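Local coordinates for protein D-mandelate dehydrogenase (Rhodotorula graminis, PDB 2W2K) that probably interconverts D-mandelate and benzoylformate with NAD as cofactor, at residues D11-R14 against L19-D22; I324-F327 against G331-L334. All blocks are in the same frame, centred on the assembly; numbering follows the deposited sequence.

Contacts 1 and 2 occupy the same side of the chain's centre, their centres about 24 and 26 Å from it, in the domain built on the five-stranded parallel sheet. Their own centres are about 18 Å apart, and their nearest atoms come to about 4 Å without touching. Helix 310-330 joins them: its Glu317 and Met321 flank contact 1, whereas its last turns form half of contact 2. A second connection is Lys26, at the end of helix 17-26, whose NZ makes salt bridges with both Asp22 and Asp325. Both contacts are structural packing away from the NAD-binding residues, which include Ala173 and Asp194.

Contact 1 (D11-R14 against L19-D22); sequences DPAR and LWSD
Ala13 rests on the indole of Trp20, packing the loop that follows strand 5-8 onto the helix it leads into, within the first beta-alpha unit of a flavodoxin-like domain with strand order 2-1-3-4-5. Side-chain packing makes the contact, with no hydrogen bond from one segment to the other.

Its centre is a CH-pi interaction. The methyl CB of Ala13 sits over the face of the five-membered ring of Trp20, 3.8 Å from the centroid and 24° off the normal. It is displaced toward the root of the indole, reaching Trp20 CG at 3.5 Å. Trp20 has CG anti to the backbone N (chi1 -175°), which carries the indole out from helix 17-26 to the loop.

Van der Waals packing extends this along the ring. Pro12 approaches obliquely with CB, 3.8 Å from Trp20 CZ2, on the same side of the indole as the Ala13 methyl. Leu58 and Met321, the latter on helix 310-330, also touch Trp20, tying the unit to the rest of the domain.

Polar interactions lie on the loop side of the contact. Arg14 NH2 and Asp11 OD2 form a salt bridge of 2.6 Å that links the two ends of segment 11-14; the carboxylate oxygen offers its anti lone pair, close to the guanidinium plane. The backbone N of Arg14 is bound by Glu317. Ala13 N, by contrast, is buried here with no hydrogen-bond partner in the model and lies 3.8 Å above the indole plane of Trp20, offset toward the rim.

Contact 2 (I324-F327 against G331-L334); sequences IDRF and GKPL
Arg326 reaches out from the last turns of helix 310-330 to hold the chain that leaves it. Its CG is anti to the carbonyl carbon and the chain then bends at chi3 (61°), which turns the guanidinium back onto Pro333 O. NE and NH2 approach this one oxygen side-on, at 2.8 and 2.9 Å respectively. The oxygen lies near the guanidinium plane, and NE is nearly in line with the carbonyl bond (166°).

Lys332 lies across one face of that guanidinium, its CD 3.9 Å from Arg326 NH1. The rest of its extended chain leads away, leaving NZ 4.8 Å from Arg326 NH1. One residue on, Phe327 CB packs 3.9 Å from Leu334 CD2. With CG anti to the backbone N (chi1 -161°), the Phe327 ring meets Leu334 obliquely, CD1 lying 3.9 Å from Leu334 CG. Both side chains also touch Val83 and Ala105 of the sheet.

Gly331, with positive phi, is the first residue to leave the helix, and Lys332 N donates to Arg326 O at 3.2 Å. With this backbone bond at the turn and two guanidinium bonds farther on, the departing chain is fixed at two points, and the charged donors would probably polarise the Pro333 carbonyl.

Contact 1 (D11-R14 against L19-D22)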
loop_
_atom_site.group_PDB
_atom_site.type_symbol
_atom_site.label_atom_id
_atom_site.label_comp_id
_atom_site.label_asym_id
_atom_site.label_seq_id
_atom_site.Cartn_x
_atom_site.Cartn_y
_atom_site.Cartn_z
ATOM N N ASP B 11 -32.232 -3.281 -5.849
ATOM C CA ASP B 11 -32.130 -4.590 -5.169
ATOM C C ASP B 11 -32.389 -4.557 -3.634
ATOM O O ASP B 11 -32.073 -3.570 -2.961
ATOM C CB ASP B 11 -30.739 -5.221 -5.406
ATOM C CG ASP B 11 -30.551 -5.792 -6.822
ATOM O OD1 ASP B 11 -31.530 -5.930 -7.581
ATOM O OD2 ASP B 11 -29.389 -6.096 -7.170
ATOM N N PRO B 12 -32.955 -5.649 -3.068
ATOM C CA PRO B 12 -33.100 -5.775 -1.594
ATOM C C PRO B 12 -31.743 -6.028 -0.918
ATOM O O PRO B 12 -30.699 -6.013 -1.595
ATOM C CB PRO B 12 -34.023 -6.994 -1.436
ATOM C CG PRO B 12 -33.682 -7.853 -2.662
ATOM C CD PRO B 12 -33.486 -6.837 -3.779
ATOM N N ALA B 13 -31.753 -6.278 0.393
ATOM C CA ALA B 13 -30.502 -6.412 1.174
ATOM C C ALA B 13 -29.651 -7.627 0.754
ATOM O O ALA B 13 -30.192 -8.640 0.323
ATOM C CB ALA B 13 -30.816 -6.450 2.713
ATOM N N ARG B 14 -28.324 -7.505 0.857
ATOM C CA ARG B 14 -27.393 -8.607 0.527
ATOM C C ARG B 14 -26.543 -9.115 1.707
ATOM O O ARG B 14 -25.917 -10.177 1.605
ATOM C CB ARG B 14 -26.435 -8.186 -0.611
ATOM C CG ARG B 14 -27.082 -7.959 -1.968
ATOM C CD ARG B 14 -26.144 -7.162 -2.905
ATOM N NE ARG B 14 -26.825 -6.719 -4.128
ATOM C CZ ARG B 14 -26.578 -5.576 -4.764
ATOM N NH1 ARG B 14 -25.660 -4.729 -4.308
ATOM N NH2 ARG B 14 -27.263 -5.269 -5.854
ATOM N N LEU B 19 -31.576 -8.273 10.141
ATOM C CA LEU B 19 -32.087 -6.901 10.205
ATOM C C LEU B 19 -33.083 -6.605 9.069
ATOM O O LEU B 19 -34.089 -5.932 9.304
ATOM C CB LEU B 19 -30.949 -5.867 10.205
ATOM C CG LEU B 19 -31.286 -4.455 10.733
ATOM C CD1 LEU B 19 -31.704 -4.486 12.219
ATOM C CD2 LEU B 19 -30.097 -3.481 10.505
ATOM N N TRP B 20 -32.826 -7.129 7.864
ATOM C CA TRP B 20 -33.774 -6.986 6.730
ATOM C C TRP B 20 -35.122 -7.711 6.945
ATOM O O TRP B 20 -36.179 -7.190 6.539
ATOM C CB TRP B 20 -33.107 -7.385 5.383
ATOM C CG TRP B 20 -33.925 -7.173 4.060
ATOM C CD1 TRP B 20 -34.240 -8.134 3.132
ATOM C CD2 TRP B 20 -34.444 -5.929 3.528
ATOM N NE1 TRP B 20 -34.944 -7.571 2.070
ATOM C CE2 TRP B 20 -35.079 -6.226 2.291
ATOM C CE3 TRP B 20 -34.438 -4.597 3.977
ATOM C CZ2 TRP B 20 -35.719 -5.240 1.512
ATOM C CZ3 TRP B 20 -35.080 -3.608 3.189
ATOM C CH2 TRP B 20 -35.696 -3.940 1.977
ATOM N N SER B 21 -35.098 -8.915 7.532
ATOM C CA SER B 21 -36.355 -9.611 7.874
ATOM C C SER B 21 -37.174 -8.825 8.904
ATOM O O SER B 21 -38.401 -8.703 8.757
ATOM C CB SER B 21 -36.084 -11.056 8.354
ATOM O OG SER B 21 -35.568 -11.832 7.279
ATOM N N ASP B 22 -36.497 -8.283 9.926
ATOM C CA ASP B 22 -37.103 -7.361 10.924
ATOM C C ASP B 22 -37.764 -6.137 10.263
ATOM O O ASP B 22 -38.905 -5.740 10.608
ATOM C CB ASP B 22 -36.042 -6.934 11.973
ATOM C CG ASP B 22 -36.599 -6.030 13.058
ATOM O OD1 ASP B 22 -37.404 -6.510 13.897
ATOM O OD2 ASP B 22 -36.209 -4.833 13.107
#

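Contact 2 (I324-F327 against G331-L334)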
loop_
_atom_site.group_PDB
_atom_site.type_symbol
_atom_site.label_atom_id
_atom_site.label_comp_id
_atom_site.label_asym_id
_atom_site.label_seq_id
_atom_site.Cartn_x
_atom_site.Cartn_y
_atom_site.Cartn_z
ATOM N N ILE B 324 -34.444 4.915 9.260
ATOM C CA ILE B 324 -35.904 4.923 8.985
ATOM C C ILE B 324 -36.731 4.394 10.194
ATOM O O ILE B 324 -37.796 4.957 10.547
ATOM C CB ILE B 324 -36.217 4.185 7.644
ATOM C CG1 ILE B 324 -35.649 4.981 6.440
ATOM C CG2 ILE B 324 -37.727 3.961 7.458
ATOM C CD1 ILE B 324 -35.597 4.168 5.130
ATOM N N ASP B 325 -36.221 3.354 10.852
ATOM C CA ASP B 325 -36.862 2.785 12.068
ATOM C C ASP B 325 -36.942 3.831 13.193
ATOM O O ASP B 325 -38.031 4.087 13.740
ATOM C CB ASP B 325 -36.084 1.533 12.533
ATOM C CG ASP B 325 -36.836 0.689 13.585
ATOM O OD1 ASP B 325 -37.741 1.179 14.300
ATOM O OD2 ASP B 325 -36.502 -0.502 13.704
ATOM N N ARG B 326 -35.793 4.423 13.530
ATOM C CA ARG B 326 -35.726 5.545 14.496
ATOM C C ARG B 326 -36.748 6.663 14.185
ATOM O O ARG B 326 -37.532 7.038 15.052
ATOM C CB ARG B 326 -34.321 6.155 14.571
ATOM C CG ARG B 326 -33.292 5.263 15.269
ATOM C CD ARG B 326 -31.850 5.819 15.149
ATOM N NE ARG B 326 -31.682 7.146 15.755
ATOM C CZ ARG B 326 -31.270 7.392 17.005
ATOM N NH1 ARG B 326 -30.971 6.398 17.835
ATOM N NH2 ARG B 326 -31.155 8.652 17.417
ATOM N N PHE B 327 -36.720 7.174 12.948
ATOM C CA PHE B 327 -37.470 8.380 12.549
ATOM C C PHE B 327 -38.991 8.164 12.385
ATOM O O PHE B 327 -39.776 9.070 12.681
ATOM C CB PHE B 327 -36.857 8.957 11.251
ATOM C CG PHE B 327 -37.206 10.406 10.989
ATOM C CD1 PHE B 327 -36.557 11.441 11.675
ATOM C CD2 PHE B 327 -38.179 10.742 10.039
ATOM C CE1 PHE B 327 -36.866 12.784 11.430
ATOM C CE2 PHE B 327 -38.493 12.095 9.779
ATOM C CZ PHE B 327 -37.835 13.115 10.473
ATOM N N GLY B 331 -39.707 7.745 17.450
ATOM C CA GLY B 331 -39.679 9.171 17.847
ATOM C C GLY B 331 -38.280 9.740 18.098
ATOM O O GLY B 331 -38.129 10.704 18.854
ATOM N N LYS B 332 -37.270 9.149 17.445
ATOM C CA LYS B 332 -35.853 9.522 17.594
ATOM C C LYS B 332 -35.262 10.199 16.326
ATOM O O LYS B 332 -35.664 9.880 15.200
ATOM C CB LYS B 332 -35.024 8.293 17.966
ATOM C CG LYS B 332 -35.367 7.710 19.350
ATOM C CD LYS B 332 -34.276 6.761 19.826
ATOM C CE LYS B 332 -34.611 6.176 21.187
ATOM N NZ LYS B 332 -33.659 5.102 21.564
ATOM N N PRO B 333 -34.323 11.143 16.512
ATOM C CA PRO B 333 -33.650 11.801 15.376
ATOM C C PRO B 333 -32.761 10.868 14.538
ATOM O O PRO B 333 -32.293 9.832 15.035
ATOM C CB PRO B 333 -32.783 12.876 16.054
ATOM C CG PRO B 333 -32.605 12.398 17.453
ATOM C CD PRO B 333 -33.857 11.676 17.808
ATOM N N LEU B 334 -32.567 11.242 13.271
ATOM C CA LEU B 334 -31.644 10.544 12.348
ATOM C C LEU B 334 -30.198 10.569 12.885
ATOM O O LEU B 334 -29.778 11.535 13.541
ATOM C CB LEU B 334 -31.687 11.203 10.945
ATOM C CG LEU B 334 -32.996 11.206 10.109
ATOM C CD1 LEU B 334 -32.905 12.151 8.864
ATOM C CD2 LEU B 334 -33.393 9.788 9.705
#